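Local coordinates for beta-glucanase (Bacteroides thetaiotaomicron, PDB 6EUG), which probably hydrolyses beta-1,3-galactosidic linkages of arabinogalactan through its family 43 glycoside hydrolase domain, the part crystallised here with glucoimidazole bound, at residues V143-S148 with R154-G159; P112-N117 with G121-W126; A165-M170 with M200-D205. All coordinates share one frame; numbering follows the deposited sequence. Where two conformers were deposited one is given.

Contact 1 of 3, residues V143-S148 with R154-G159; sequences VAVSDS and RFIRSG
I156 reaches back along the sheet over V143 and V145. Its CB lies 3.6 Å from V143 O and a little farther from V143 CG1, the two side chains crossing at a slant. CG1, set opposite the carbonyl carbon by a chi1 of -58°, still skirts V143 O, and the extended chain then carries the tip, CD1, to 3.9 Å from V145 CG1, with V145 CB just behind. The other branch, CG2, turns along its own strand and sits over the centre of the R157 guanidinium face. V145 CG1 has a second neighbour, R154, whose side chain shares its face of the sheet: it runs alongside V145, bends at chi3 (57°), and lays one face of its guanidinium on that methyl, with R154 NH2 3.5 Å from V145 CG1.

Four backbone bonds hold the strands. V145 and R154 exchange two, R154 N to V145 O at 2.8 Å being nearly straight. At the other end V143 answers two residues at once: I156 N donates to V143 O (3.0 Å), while V143 N donates to R157 O (3.0 Å). Between them A144 faces F155 in a non-hydrogen-bonded pair.

The extra residue opposite V143 makes this a classic beta bulge, in the outer hairpin of one four-stranded blade of the five-bladed beta-propeller characteristic of family 43 glycoside hydrolases.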
ATOM      1  N   VAL A 143      -1.968  -9.261   9.759  1.00 16.99           N
ATOM      2  CA  VAL A 143      -0.571  -9.692   9.713  1.00 15.19           C
ATOM      3  C   VAL A 143      -0.489 -11.236   9.745  1.00 14.48           C
ATOM      4  O   VAL A 143      -1.272 -11.911  10.419  1.00 15.57           O
ATOM      5  CB  VAL A 143       0.275  -9.035  10.834  1.00 15.33           C
ATOM      6  CG1 VAL A 143      -0.106  -9.509  12.210  1.00 17.01           C
ATOM      7  CG2 VAL A 143       1.770  -9.271  10.631  1.00 16.57           C
ATOM      8  N   ALA A 144       0.424 -11.755   8.928  1.00 13.96           N
ATOM      9  CA  ALA A 144       0.696 -13.183   8.805  1.00 14.63           C
ATOM     10  C   ALA A 144       2.226 -13.434   8.653  1.00 15.01           C
ATOM     11  O   ALA A 144       2.956 -12.513   8.312  1.00 15.33           O
ATOM     12  CB  ALA A 144      -0.081 -13.748   7.616  1.00 15.97           C
ATOM     13  N   VAL A 145       2.693 -14.681   8.930  1.00 13.93           N
ATOM     14  CA  VAL A 145       4.143 -14.970   9.033  1.00 14.76           C
ATOM     15  C   VAL A 145       4.481 -16.303   8.328  1.00 16.92           C
ATOM     16  O   VAL A 145       3.647 -17.215   8.304  1.00 17.25           O
ATOM     17  CB  VAL A 145       4.592 -14.958  10.517  1.00 15.62           C
ATOM     18  CG1 VAL A 145       4.049 -16.145  11.310  1.00 16.24           C
ATOM     19  CG2 VAL A 145       6.125 -14.890  10.635  1.00 17.91           C
ATOM     20  N   SER A 146       5.663 -16.373   7.705  1.00 15.71           N
ATOM     21  CA  SER A 146       6.195 -17.579   7.070  1.00 15.87           C
ATOM     22  C   SER A 146       7.716 -17.743   7.328  1.00 15.69           C
ATOM     23  O   SER A 146       8.429 -16.758   7.437  1.00 16.10           O
ATOM     24  CB  SER A 146       5.990 -17.506   5.559  1.00 15.46           C
ATOM     25  OG  SER A 146       6.394 -18.691   4.901  1.00 17.06           O
ATOM     26  N   ASP A 147       8.176 -19.003   7.376  1.00 17.02           N
ATOM     27  CA  ASP A 147       9.596 -19.328   7.365  1.00 15.42           C
ATOM     28  C   ASP A 147      10.238 -19.236   5.940  1.00 16.21           C
ATOM     29  O   ASP A 147      11.471 -19.092   5.813  1.00 19.97           O
ATOM     30  CB  ASP A 147       9.809 -20.757   7.915  1.00 17.73           C
ATOM     31  CG  ASP A 147       9.530 -20.894   9.406  1.00 22.13           C
ATOM     32  OD1 ASP A 147       9.186 -19.923  10.097  1.00 23.03           O
ATOM     33  OD2 ASP A 147       9.671 -22.033   9.898  1.00 27.63           O
ATOM     34  N   SER A 148       9.405 -19.308   4.899  1.00 17.73           N
ATOM     35  CA  SER A 148       9.846 -19.269   3.503  1.00 17.74           C
ATOM     36  C   SER A 148       9.245 -18.036   2.784  1.00 18.43           C
ATOM     37  O   SER A 148       8.158 -17.569   3.154  1.00 17.19           O
ATOM     38  CB  SER A 148       9.394 -20.545   2.774  1.00 21.30           C
ATOM     39  OG  SER A 148       7.964 -20.631   2.698  1.00 22.03           O
ATOM     40  N   ARG A 154       1.047 -18.158   7.802  1.00 17.44           N
ATOM     41  CA  ARG A 154       0.120 -18.388   8.924  1.00 16.20           C
ATOM     42  C   ARG A 154      -0.461 -17.038   9.435  1.00 15.81           C
ATOM     43  O   ARG A 154       0.284 -16.181   9.918  1.00 17.00           O
ATOM     44  CB  ARG A 154       0.836 -19.130  10.064  1.00 15.73           C
ATOM     45  CG  ARG A 154       0.051 -19.213  11.384  1.00 19.74           C
ATOM     46  CD  ARG A 154       0.764 -20.067  12.451  1.00 29.38           C
ATOM     47  NE  ARG A 154       2.133 -19.632  12.798  1.00 35.47           N
ATOM     48  CZ  ARG A 154       2.478 -18.670  13.675  1.00 37.73           C
ATOM     49  NH1 ARG A 154       1.571 -17.941  14.335  1.00 36.61           N
ATOM     50  NH2 ARG A 154       3.767 -18.426  13.887  1.00 41.52           N
ATOM     51  N   PHE A 155      -1.795 -16.892   9.354  1.00 16.28           N
ATOM     52  CA  PHE A 155      -2.511 -15.709   9.877  1.00 15.31           C
ATOM     53  C   PHE A 155      -2.283 -15.605  11.389  1.00 16.98           C
ATOM     54  O   PHE A 155      -2.342 -16.626  12.112  1.00 17.13           O
ATOM     55  CB  PHE A 155      -4.044 -15.804   9.593  1.00 17.43           C
ATOM     56  CG  PHE A 155      -4.872 -14.740  10.269  1.00 18.05           C
ATOM     57  CD1 PHE A 155      -5.025 -13.489   9.680  1.00 18.51           C
ATOM     58  CD2 PHE A 155      -5.494 -14.965  11.502  1.00 20.78           C
ATOM     59  CE1 PHE A 155      -5.768 -12.491  10.293  1.00 20.32           C
ATOM     60  CE2 PHE A 155      -6.227 -13.955  12.129  1.00 18.10           C
ATOM     61  CZ  PHE A 155      -6.377 -12.716  11.524  1.00 17.89           C
ATOM     62  N   ILE A 156      -1.994 -14.393  11.846  1.00 16.60           N
ATOM     63  CA  ILE A 156      -1.843 -14.107  13.284  1.00 16.59           C
ATOM     64  C   ILE A 156      -3.032 -13.345  13.842  1.00 18.48           C
ATOM     65  O   ILE A 156      -3.669 -13.811  14.761  1.00 20.19           O
ATOM     66  CB  ILE A 156      -0.532 -13.359  13.611  1.00 19.08           C
ATOM     67  CG1 ILE A 156       0.674 -14.161  13.146  1.00 19.87           C
ATOM     68  CG2 ILE A 156      -0.447 -13.080  15.105  1.00 20.26           C
ATOM     69  CD1 ILE A 156       1.983 -13.398  13.215  1.00 23.65           C
ATOM     70  N   ARG A 157      -3.273 -12.124  13.366  1.00 17.14           N
ATOM     71  CA  ARG A 157      -4.367 -11.294  13.902  1.00 18.58           C
ATOM     72  C   ARG A 157      -4.660 -10.110  12.966  1.00 16.16           C
ATOM     73  O   ARG A 157      -3.913  -9.892  12.002  1.00 16.18           O
ATOM     74  CB  ARG A 157      -4.040 -10.801  15.322  1.00 20.84           C
ATOM     75  CG  ARG A 157      -3.005  -9.687  15.360  1.00 20.92           C
ATOM     76  CD  ARG A 157      -2.683  -9.162  16.756  1.00 25.32           C
ATOM     77  NE  ARG A 157      -1.914 -10.157  17.521  1.00 33.78           N
ATOM     78  CZ  ARG A 157      -0.576 -10.305  17.562  1.00 36.13           C
ATOM     79  NH1 ARG A 157      -0.075 -11.290  18.319  1.00 37.59           N
ATOM     80  NH2 ARG A 157       0.276  -9.540  16.861  1.00 31.15           N
ATOM     81  N   SER A 158      -5.793  -9.442  13.216  1.00 13.58           N
ATOM     82  CA  SER A 158      -6.205  -8.251  12.457  1.00 15.67           C
ATOM     83  C   SER A 158      -6.815  -7.240  13.405  1.00 16.51           C
ATOM     84  O   SER A 158      -7.263  -7.581  14.521  1.00 17.50           O
ATOM     85  CB  SER A 158      -7.197  -8.592  11.323  1.00 19.34           C
ATOM     86  OG  SER A 158      -8.529  -8.835  11.800  1.00 17.59           O
ATOM     87  N   GLY A 159      -6.845  -5.983  12.974  1.00 16.17           N
ATOM     88  CA  GLY A 159      -7.452  -4.956  13.794  1.00 16.45           C
ATOM     89  C   GLY A 159      -7.218  -3.572  13.215  1.00 16.10           C
ATOM     90  O   GLY A 159      -6.418  -3.401  12.292  1.00 16.46           O
TER

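Contact 2 of 3, residues P112-N117 with G121-W126; sequences PKVIYN and GKFVMW
P112 meets W126 at the start of the pairing, its CA passing 3.5 Å from W126 O. K113 follows with a full pair of backbone bonds to W126, K113 N to W126 O measuring 2.9 Å; its side chain leads away and curls back so that NZ bonds to P112 O.

V114 turns to the side of the sheet shared with M125, Y116 and F123. Its CG2, set beside the backbone N by a chi1 of -178°, meets M125 CE at 3.9 Å; the other methyl, CG1, comes to the edge of the F123 ring near its plane. F60 of strand 56-62 packs against both V114 and M125. I115, on the other face, exchanges two nearly straight bonds with V124, V124 N to I115 O at 2.9 Å, and rests CG1 near V124 O.

Y116 swings its ring toward the turn. CD1 stands over one face of F123, toward the rim, 3.6 Å from F123 CE2, with the ring planes at 49°, while Y116 OH passes 3.5 Å from G121 CA. N117 N donates to K122 O, N117 O takes a weak bond from G121 N, and N117 OD1 accepts from T120 N inside the turn.

This is a tight antiparallel hairpin formed by the two innermost strands of a propeller blade, whose first strand also brings E110 and R111 to the glucoimidazole pocket at its start.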
ATOM      1  N   PRO A 112      -1.493  -6.557  -0.499  1.00 13.46           N
ATOM      2  CA  PRO A 112      -0.502  -7.209   0.343  1.00 14.01           C
ATOM      3  C   PRO A 112       0.923  -6.704   0.144  1.00 12.74           C
ATOM      4  O   PRO A 112       1.303  -6.335  -0.984  1.00 14.15           O
ATOM      5  CB  PRO A 112      -0.573  -8.671  -0.122  1.00 15.95           C
ATOM      6  CG  PRO A 112      -0.907  -8.541  -1.595  1.00 15.63           C
ATOM      7  CD  PRO A 112      -1.904  -7.407  -1.630  1.00 15.27           C
ATOM      8  N   LYS A 113       1.712  -6.755   1.201  1.00 12.60           N
ATOM      9  CA  LYS A 113       3.149  -6.453   1.160  1.00 13.44           C
ATOM     10  C   LYS A 113       3.883  -7.416   2.081  1.00 15.31           C
ATOM     11  O   LYS A 113       3.377  -7.772   3.132  1.00 15.86           O
ATOM     12  CB  LYS A 113       3.456  -5.004   1.578  1.00 13.64           C
ATOM     13  CG  LYS A 113       2.632  -3.930   0.827  1.00 13.70           C
ATOM     14  CD  LYS A 113       3.105  -3.787  -0.617  1.00 14.70           C
ATOM     15  CE  LYS A 113       2.214  -2.851  -1.409  1.00 14.14           C
ATOM     16  NZ  LYS A 113       0.827  -3.433  -1.640  1.00 14.60           N
ATOM     17  N   VAL A 114       5.085  -7.804   1.671  1.00 14.64           N
ATOM     18  CA  VAL A 114       5.953  -8.694   2.461  1.00 13.11           C
ATOM     19  C   VAL A 114       7.314  -8.051   2.689  1.00 14.06           C
ATOM     20  O   VAL A 114       7.929  -7.542   1.722  1.00 15.77           O
ATOM     21  CB  VAL A 114       6.128 -10.096   1.776  1.00 14.54           C
ATOM     22  CG1 VAL A 114       6.968 -11.030   2.606  1.00 14.59           C
ATOM     23  CG2 VAL A 114       4.766 -10.747   1.528  1.00 16.00           C
ATOM     24  N   ILE A 115       7.780  -8.151   3.941  1.00 12.95           N
ATOM     25  CA  ILE A 115       9.114  -7.720   4.367  1.00 14.79           C
ATOM     26  C   ILE A 115       9.848  -8.830   5.141  1.00 18.10           C
ATOM     27  O   ILE A 115       9.231  -9.649   5.825  1.00 18.25           O
ATOM     28  CB  ILE A 115       9.060  -6.423   5.196  1.00 16.16           C
ATOM     29  CG1 ILE A 115       8.190  -6.576   6.456  1.00 15.50           C
ATOM     30  CG2 ILE A 115       8.620  -5.250   4.329  1.00 16.84           C
ATOM     31  CD1 ILE A 115       7.985  -5.325   7.280  1.00 17.92           C
ATOM     32  N   TYR A 116      11.178  -8.850   5.025  1.00 16.78           N
ATOM     33  CA  TYR A 116      11.993  -9.850   5.714  1.00 16.64           C
ATOM     34  C   TYR A 116      12.537  -9.241   6.968  1.00 18.32           C
ATOM     35  O   TYR A 116      13.096  -8.128   6.915  1.00 18.98           O
ATOM     36  CB  TYR A 116      13.168 -10.295   4.823  1.00 21.68           C
ATOM     37  CG  TYR A 116      14.103 -11.320   5.478  1.00 22.88           C
ATOM     38  CD1 TYR A 116      13.676 -12.613   5.748  1.00 23.72           C
ATOM     39  CD2 TYR A 116      15.422 -10.981   5.819  1.00 24.98           C
ATOM     40  CE1 TYR A 116      14.521 -13.543   6.358  1.00 23.86           C
ATOM     41  CE2 TYR A 116      16.280 -11.902   6.418  1.00 23.86           C
ATOM     42  CZ  TYR A 116      15.824 -13.183   6.686  1.00 23.53           C
ATOM     43  OH  TYR A 116      16.648 -14.096   7.279  1.00 25.23           O
ATOM     44  N   ASN A 117      12.392  -9.944   8.093  1.00 19.48           N
ATOM     45  CA  ASN A 117      12.907  -9.447   9.362  1.00 21.48           C
ATOM     46  C   ASN A 117      14.231 -10.117   9.606  1.00 22.99           C
ATOM     47  O   ASN A 117      14.273 -11.340   9.879  1.00 23.89           O
ATOM     48  CB  ASN A 117      11.940  -9.730  10.510  1.00 22.00           C
ATOM     49  CG  ASN A 117      12.447  -9.183  11.822  1.00 25.81           C
ATOM     50  OD1 ASN A 117      13.556  -9.531  12.300  1.00 31.35           O
ATOM     51  ND2 ASN A 117      11.696  -8.296  12.388  1.00 17.65           N
ATOM     52  N   GLY A 121      14.609 -13.790  11.292  1.00 20.89           N
ATOM     53  CA  GLY A 121      14.705 -14.617  10.091  1.00 17.35           C
ATOM     54  C   GLY A 121      13.344 -14.994   9.497  1.00 20.70           C
ATOM     55  O   GLY A 121      13.267 -15.948   8.711  1.00 24.03           O
ATOM     56  N   LYS A 122      12.274 -14.280   9.858  1.00 18.25           N
ATOM     57  CA  LYS A 122      10.923 -14.589   9.324  1.00 16.47           C
ATOM     58  C   LYS A 122      10.487 -13.634   8.214  1.00 17.39           C
ATOM     59  O   LYS A 122      10.895 -12.454   8.199  1.00 17.29           O
ATOM     60  CB  LYS A 122       9.890 -14.494  10.450  1.00 19.54           C
ATOM     61  CG  LYS A 122      10.188 -15.292  11.706  1.00 20.20           C
ATOM     62  CD  LYS A 122      10.218 -16.781  11.420  1.00 22.81           C
ATOM     63  CE  LYS A 122      10.228 -17.580  12.720  1.00 25.47           C
ATOM     64  NZ  LYS A 122      10.582 -19.001  12.462  1.00 29.83           N
ATOM     65  N   PHE A 123       9.578 -14.109   7.354  1.00 15.02           N
ATOM     66  CA  PHE A 123       8.883 -13.254   6.382  1.00 16.74           C
ATOM     67  C   PHE A 123       7.524 -12.820   6.930  1.00 15.87           C
ATOM     68  O   PHE A 123       6.732 -13.650   7.360  1.00 17.74           O
ATOM     69  CB  PHE A 123       8.703 -13.985   5.061  1.00 18.03           C
ATOM     70  CG  PHE A 123      10.013 -14.338   4.410  1.00 20.35           C
ATOM     71  CD1 PHE A 123      10.687 -15.507   4.777  1.00 24.95           C
ATOM     72  CD2 PHE A 123      10.591 -13.492   3.470  1.00 22.24           C
ATOM     73  CE1 PHE A 123      11.915 -15.828   4.194  1.00 25.67           C
ATOM     74  CE2 PHE A 123      11.821 -13.811   2.889  1.00 23.94           C
ATOM     75  CZ  PHE A 123      12.465 -14.980   3.242  1.00 26.07           C
ATOM     76  N   VAL A 124       7.274 -11.501   6.907  1.00 14.33           N
ATOM     77  CA  VAL A 124       6.086 -10.934   7.516  1.00 16.13           C
ATOM     78  C   VAL A 124       5.248 -10.235   6.428  1.00 17.08           C
ATOM     79  O   VAL A 124       5.736  -9.301   5.761  1.00 14.29           O
ATOM     80  CB  VAL A 124       6.473  -9.929   8.619  1.00 15.95           C
ATOM     81  CG1 VAL A 124       5.218  -9.371   9.286  1.00 15.82           C
ATOM     82  CG2 VAL A 124       7.425 -10.593   9.635  1.00 16.87           C
ATOM     83  N   MET A 125       4.003 -10.697   6.270  1.00 14.03           N
ATOM     84  CA  MET A 125       2.993 -10.117   5.345  1.00 15.23           C
ATOM     85  C   MET A 125       1.976  -9.254   6.098  1.00 15.47           C
ATOM     86  O   MET A 125       1.396  -9.696   7.101  1.00 13.98           O
ATOM     87  CB  MET A 125       2.241 -11.226   4.603  1.00 14.39           C
ATOM     88  CG  MET A 125       1.350 -10.744   3.463  1.00 15.18           C
ATOM     89  SD  MET A 125       0.355 -12.068   2.726  1.00 16.09           S
ATOM     90  CE  MET A 125       1.581 -12.921   1.716  1.00 18.34           C
ATOM     91  N   TRP A 126       1.774  -8.020   5.615  1.00 13.59           N
ATOM     92  CA  TRP A 126       0.672  -7.183   6.069  1.00 13.80           C
ATOM     93  C   TRP A 126      -0.248  -6.957   4.875  1.00 13.10           C
ATOM     94  O   TRP A 126       0.210  -6.922   3.719  1.00 12.94           O
ATOM     95  CB  TRP A 126       1.167  -5.824   6.625  1.00 13.06           C
ATOM     96  CG  TRP A 126       1.797  -5.916   8.030  1.00 12.97           C
ATOM     97  CD1 TRP A 126       3.079  -6.236   8.325  1.00 14.94           C
ATOM     98  CD2 TRP A 126       1.157  -5.636   9.289  1.00 14.29           C
ATOM     99  NE1 TRP A 126       3.285  -6.191   9.675  1.00 14.91           N
ATOM    100  CE2 TRP A 126       2.138  -5.786  10.296  1.00 15.34           C
ATOM    101  CE3 TRP A 126      -0.133  -5.251   9.661  1.00 16.54           C
ATOM    102  CZ2 TRP A 126       1.853  -5.626  11.658  1.00 16.50           C
ATOM    103  CZ3 TRP A 126      -0.417  -5.073  11.010  1.00 16.90           C
ATOM    104  CH2 TRP A 126       0.585  -5.259  11.997  1.00 19.17           C
TER

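Contact 3 of 3, residues A165-M170 with M200-D205; sequences AYPLNM and MFVKRD
V202 meets P167 and M170 through one methyl, CG1, the atom that makes the close contacts from helix 200-205. The apolar contacts come first. V202 CG1, carried anti to the backbone N by a chi1 of 178°, points out from the helix and meets P167 CD at 3.8 Å, with P167 CG only slightly farther. The same methyl lies 3.9 Å from M170 SD in the conformer described; M170 was deposited in two, so that touch is the less certain one. Both P167 and M170 pass V202 pointing the opposite way. Strand 252-256 flanks the contact, with R255 against both P167 and V202 and Y253 against P167.

Backbone bonds shape each partner separately. P167 to M170 form a type I beta turn closed by M170 N to P167 O at 3.2 Å, and this turn brings the two apolar side chains to the same side. Across from it, R204 N to M200 O and D205 N to F201 O (3.1 Å) wind the short helix.

The charged interactions lie on the helix side and do not reach 165-170. R204 grips D205 side-on with two nitrogens: NE reaches OD1 at 2.9 Å from above the carboxylate plane, and NH2 reaches OD2 at 3.0 Å, almost straight at 176° and on the syn side. The same guanidinium lies over the F201 ring, its NH1 above the ring centre, and NH1 also forms a salt bridge with D233.

D205, the F201 ring and D233 together fix how the guanidinium is turned, and tie the helix to the loop that carries D233. What joins the loop after strand 154-159 to helix 200-205 here is therefore small and purely van der Waals, dependent on shape and burial, while the polar groups described bond within their own segment or with other parts of the fold, not across the contact.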
ATOM      1  N   ALA A 165      -4.019   5.402  21.544  1.00 19.33           N
ATOM      2  CA  ALA A 165      -2.840   6.275  21.348  1.00 20.25           C
ATOM      3  C   ALA A 165      -3.152   7.453  20.413  1.00 19.41           C
ATOM      4  O   ALA A 165      -3.821   7.282  19.377  1.00 19.32           O
ATOM      5  CB  ALA A 165      -1.646   5.480  20.807  1.00 22.83           C
ATOM      6  N   TYR A 166      -2.671   8.631  20.792  1.00 17.73           N
ATOM      7  CA  TYR A 166      -2.718   9.816  19.954  1.00 18.48           C
ATOM      8  C   TYR A 166      -1.492   9.888  19.031  1.00 17.46           C
ATOM      9  O   TYR A 166      -0.412   9.414  19.373  1.00 17.83           O
ATOM     10  CB  TYR A 166      -2.709  11.097  20.804  1.00 20.08           C
ATOM     11  CG  TYR A 166      -3.980  11.423  21.521  1.00 22.44           C
ATOM     12  CD1 TYR A 166      -5.030  12.086  20.860  1.00 25.69           C
ATOM     13  CD2 TYR A 166      -4.146  11.090  22.861  1.00 29.76           C
ATOM     14  CE1 TYR A 166      -6.221  12.406  21.520  1.00 29.19           C
ATOM     15  CE2 TYR A 166      -5.325  11.399  23.537  1.00 37.39           C
ATOM     16  CZ  TYR A 166      -6.357  12.050  22.862  1.00 35.11           C
ATOM     17  OH  TYR A 166      -7.512  12.333  23.541  1.00 39.58           O
ATOM     18  N   PRO A 167      -1.629  10.546  17.873  1.00 16.56           N
ATOM     19  CA  PRO A 167      -0.454  10.756  17.030  1.00 17.01           C
ATOM     20  C   PRO A 167       0.558  11.672  17.737  1.00 19.77           C
ATOM     21  O   PRO A 167       0.147  12.625  18.435  1.00 17.85           O
ATOM     22  CB  PRO A 167      -1.018  11.497  15.801  1.00 17.52           C
ATOM     23  CG  PRO A 167      -2.484  11.354  15.885  1.00 17.35           C
ATOM     24  CD  PRO A 167      -2.830  11.205  17.330  1.00 17.58           C
ATOM     25  N   LEU A 168       1.850  11.394  17.555  1.00 18.33           N
ATOM     26  CA  LEU A 168       2.927  12.183  18.169  1.00 19.20           C
ATOM     27  C   LEU A 168       2.831  13.661  17.760  1.00 19.43           C
ATOM     28  O   LEU A 168       3.182  14.530  18.535  1.00 21.98           O
ATOM     29  CB  LEU A 168       4.296  11.598  17.796  1.00 24.23           C
ATOM     30  CG  LEU A 168       5.583  12.222  18.290  1.00 35.19           C
ATOM     31  CD1 LEU A 168       5.736  12.001  19.785  1.00 45.31           C
ATOM     32  CD2 LEU A 168       6.729  11.559  17.526  1.00 42.99           C
ATOM     33  N   ASN A 169       2.337  13.936  16.558  1.00 17.59           N
ATOM     34  CA  ASN A 169       2.281  15.296  16.021  1.00 18.96           C
ATOM     35  C   ASN A 169       0.921  16.004  16.159  1.00 18.13           C
ATOM     36  O   ASN A 169       0.734  17.059  15.581  1.00 24.33           O
ATOM     37  CB  ASN A 169       2.792  15.339  14.557  1.00 19.88           C
ATOM     38  CG  ASN A 169       1.870  14.634  13.573  1.00 19.18           C
ATOM     39  OD1 ASN A 169       1.287  13.593  13.872  1.00 16.32           O
ATOM     40  ND2 ASN A 169       1.807  15.159  12.361  1.00 20.73           N
ATOM     41  N   MET A 170       0.004  15.434  16.942  0.50 17.63           N
ATOM     42  CA  MET A 170      -1.244  16.095  17.299  0.50 21.25           C
ATOM     43  C   MET A 170      -0.945  17.026  18.467  0.50 21.01           C
ATOM     44  O   MET A 170      -0.352  16.599  19.457  0.50 21.80           O
ATOM     45  CB  MET A 170      -2.299  15.058  17.678  0.50 23.50           C
ATOM     46  CG  MET A 170      -3.713  15.601  17.760  0.50 22.27           C
ATOM     47  SD  MET A 170      -4.982  14.350  17.418  0.50 24.06           S
ATOM     48  CE  MET A 170      -6.477  15.281  17.738  0.50 17.06           C
ATOM     49  N   MET A 200     -10.785  15.546  14.330  1.00 16.56           N
ATOM     50  CA  MET A 200     -12.089  15.061  14.751  1.00 17.25           C
ATOM     51  C   MET A 200     -12.234  13.548  14.604  1.00 16.20           C
ATOM     52  O   MET A 200     -12.735  12.891  15.496  1.00 17.73           O
ATOM     53  CB  MET A 200     -13.191  15.791  13.968  1.00 17.83           C
ATOM     54  CG  MET A 200     -14.609  15.326  14.275  1.00 18.70           C
ATOM     55  SD  MET A 200     -15.942  16.376  13.619  1.00 20.00           S
ATOM     56  CE  MET A 200     -15.742  16.126  11.863  1.00 17.87           C
ATOM     57  N   PHE A 201     -11.812  13.011  13.464  1.00 14.41           N
ATOM     58  CA  PHE A 201     -11.929  11.529  13.271  1.00 13.67           C
ATOM     59  C   PHE A 201     -10.861  10.728  14.010  1.00 13.96           C
ATOM     60  O   PHE A 201     -11.064   9.511  14.300  1.00 15.92           O
ATOM     61  CB  PHE A 201     -12.002  11.156  11.757  1.00 15.16           C
ATOM     62  CG  PHE A 201     -13.345  11.453  11.076  1.00 15.59           C
ATOM     63  CD1 PHE A 201     -14.472  11.937  11.761  1.00 14.34           C
ATOM     64  CD2 PHE A 201     -13.469  11.241   9.711  1.00 15.72           C
ATOM     65  CE1 PHE A 201     -15.671  12.190  11.073  1.00 16.28           C
ATOM     66  CE2 PHE A 201     -14.657  11.484   9.025  1.00 16.67           C
ATOM     67  CZ  PHE A 201     -15.756  11.956   9.704  1.00 15.29           C
ATOM     68  N   VAL A 202      -9.718  11.345  14.313  1.00 14.24           N
ATOM     69  CA  VAL A 202      -8.769  10.713  15.220  1.00 14.99           C
ATOM     70  C   VAL A 202      -9.418  10.470  16.604  1.00 15.23           C
ATOM     71  O   VAL A 202      -9.357   9.343  17.147  1.00 17.94           O
ATOM     72  CB  VAL A 202      -7.468  11.540  15.389  1.00 15.81           C
ATOM     73  CG1 VAL A 202      -6.518  10.879  16.386  1.00 16.39           C
ATOM     74  CG2 VAL A 202      -6.747  11.740  14.047  1.00 17.15           C
ATOM     75  N   LYS A 203     -10.037  11.509  17.157  1.00 15.71           N
ATOM     76  CA  LYS A 203     -10.729  11.407  18.473  1.00 16.34           C
ATOM     77  C   LYS A 203     -11.892  10.387  18.417  1.00 17.74           C
ATOM     78  O   LYS A 203     -12.045   9.579  19.329  1.00 21.10           O
ATOM     79  CB  LYS A 203     -11.210  12.807  18.932  1.00 20.14           C
ATOM     80  N   ARG A 204     -12.656  10.387  17.318  1.00 17.48           N
ATOM     81  CA  ARG A 204     -13.753   9.443  17.102  1.00 18.24           C
ATOM     82  C   ARG A 204     -13.252   8.003  17.207  1.00 20.26           C
ATOM     83  O   ARG A 204     -13.884   7.163  17.841  1.00 21.49           O
ATOM     84  CB  ARG A 204     -14.377   9.665  15.728  1.00 18.43           C
ATOM     85  CG  ARG A 204     -15.643   8.869  15.433  1.00 19.43           C
ATOM     86  CD  ARG A 204     -15.978   8.852  13.948  1.00 19.70           C
ATOM     87  NE  ARG A 204     -14.916   8.241  13.122  1.00 16.62           N
ATOM     88  CZ  ARG A 204     -14.895   8.202  11.786  1.00 17.90           C
ATOM     89  NH1 ARG A 204     -15.884   8.731  11.061  1.00 18.83           N
ATOM     90  NH2 ARG A 204     -13.882   7.606  11.156  1.00 16.99           N
ATOM     91  N   ASP A 205     -12.104   7.733  16.591  1.00 18.62           N
ATOM     92  CA  ASP A 205     -11.624   6.366  16.470  1.00 18.11           C
ATOM     93  C   ASP A 205     -10.598   5.988  17.535  1.00 20.89           C
ATOM     94  O   ASP A 205     -10.103   4.854  17.524  1.00 20.62           O
ATOM     95  CB  ASP A 205     -11.017   6.181  15.071  1.00 16.89           C
ATOM     96  CG  ASP A 205     -12.061   6.253  13.947  1.00 17.49           C
ATOM     97  OD1 ASP A 205     -13.281   6.052  14.229  1.00 16.99           O
ATOM     98  OD2 ASP A 205     -11.647   6.487  12.767  1.00 17.51           O
TER

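Contacts 1 and 2 belong to one four-stranded blade and are adjacent in it: strands 122-130 and 140-146 lie side by side, S146 O probably accepts from F123 N, and K122 forms a salt bridge with D147. Contact 2 is the buried inner hairpin, regular and lined by apolar and aromatic side chains; contact 1 is the partly buried outer hairpin, bulged, with arginines at its surface. Contact 3 lies elsewhere, its centre about 27 Å from either, in the helical insertion between this blade and the next. It too is buried, but it relies on a few apolar atoms where the hairpins rely on backbone bonding between strands.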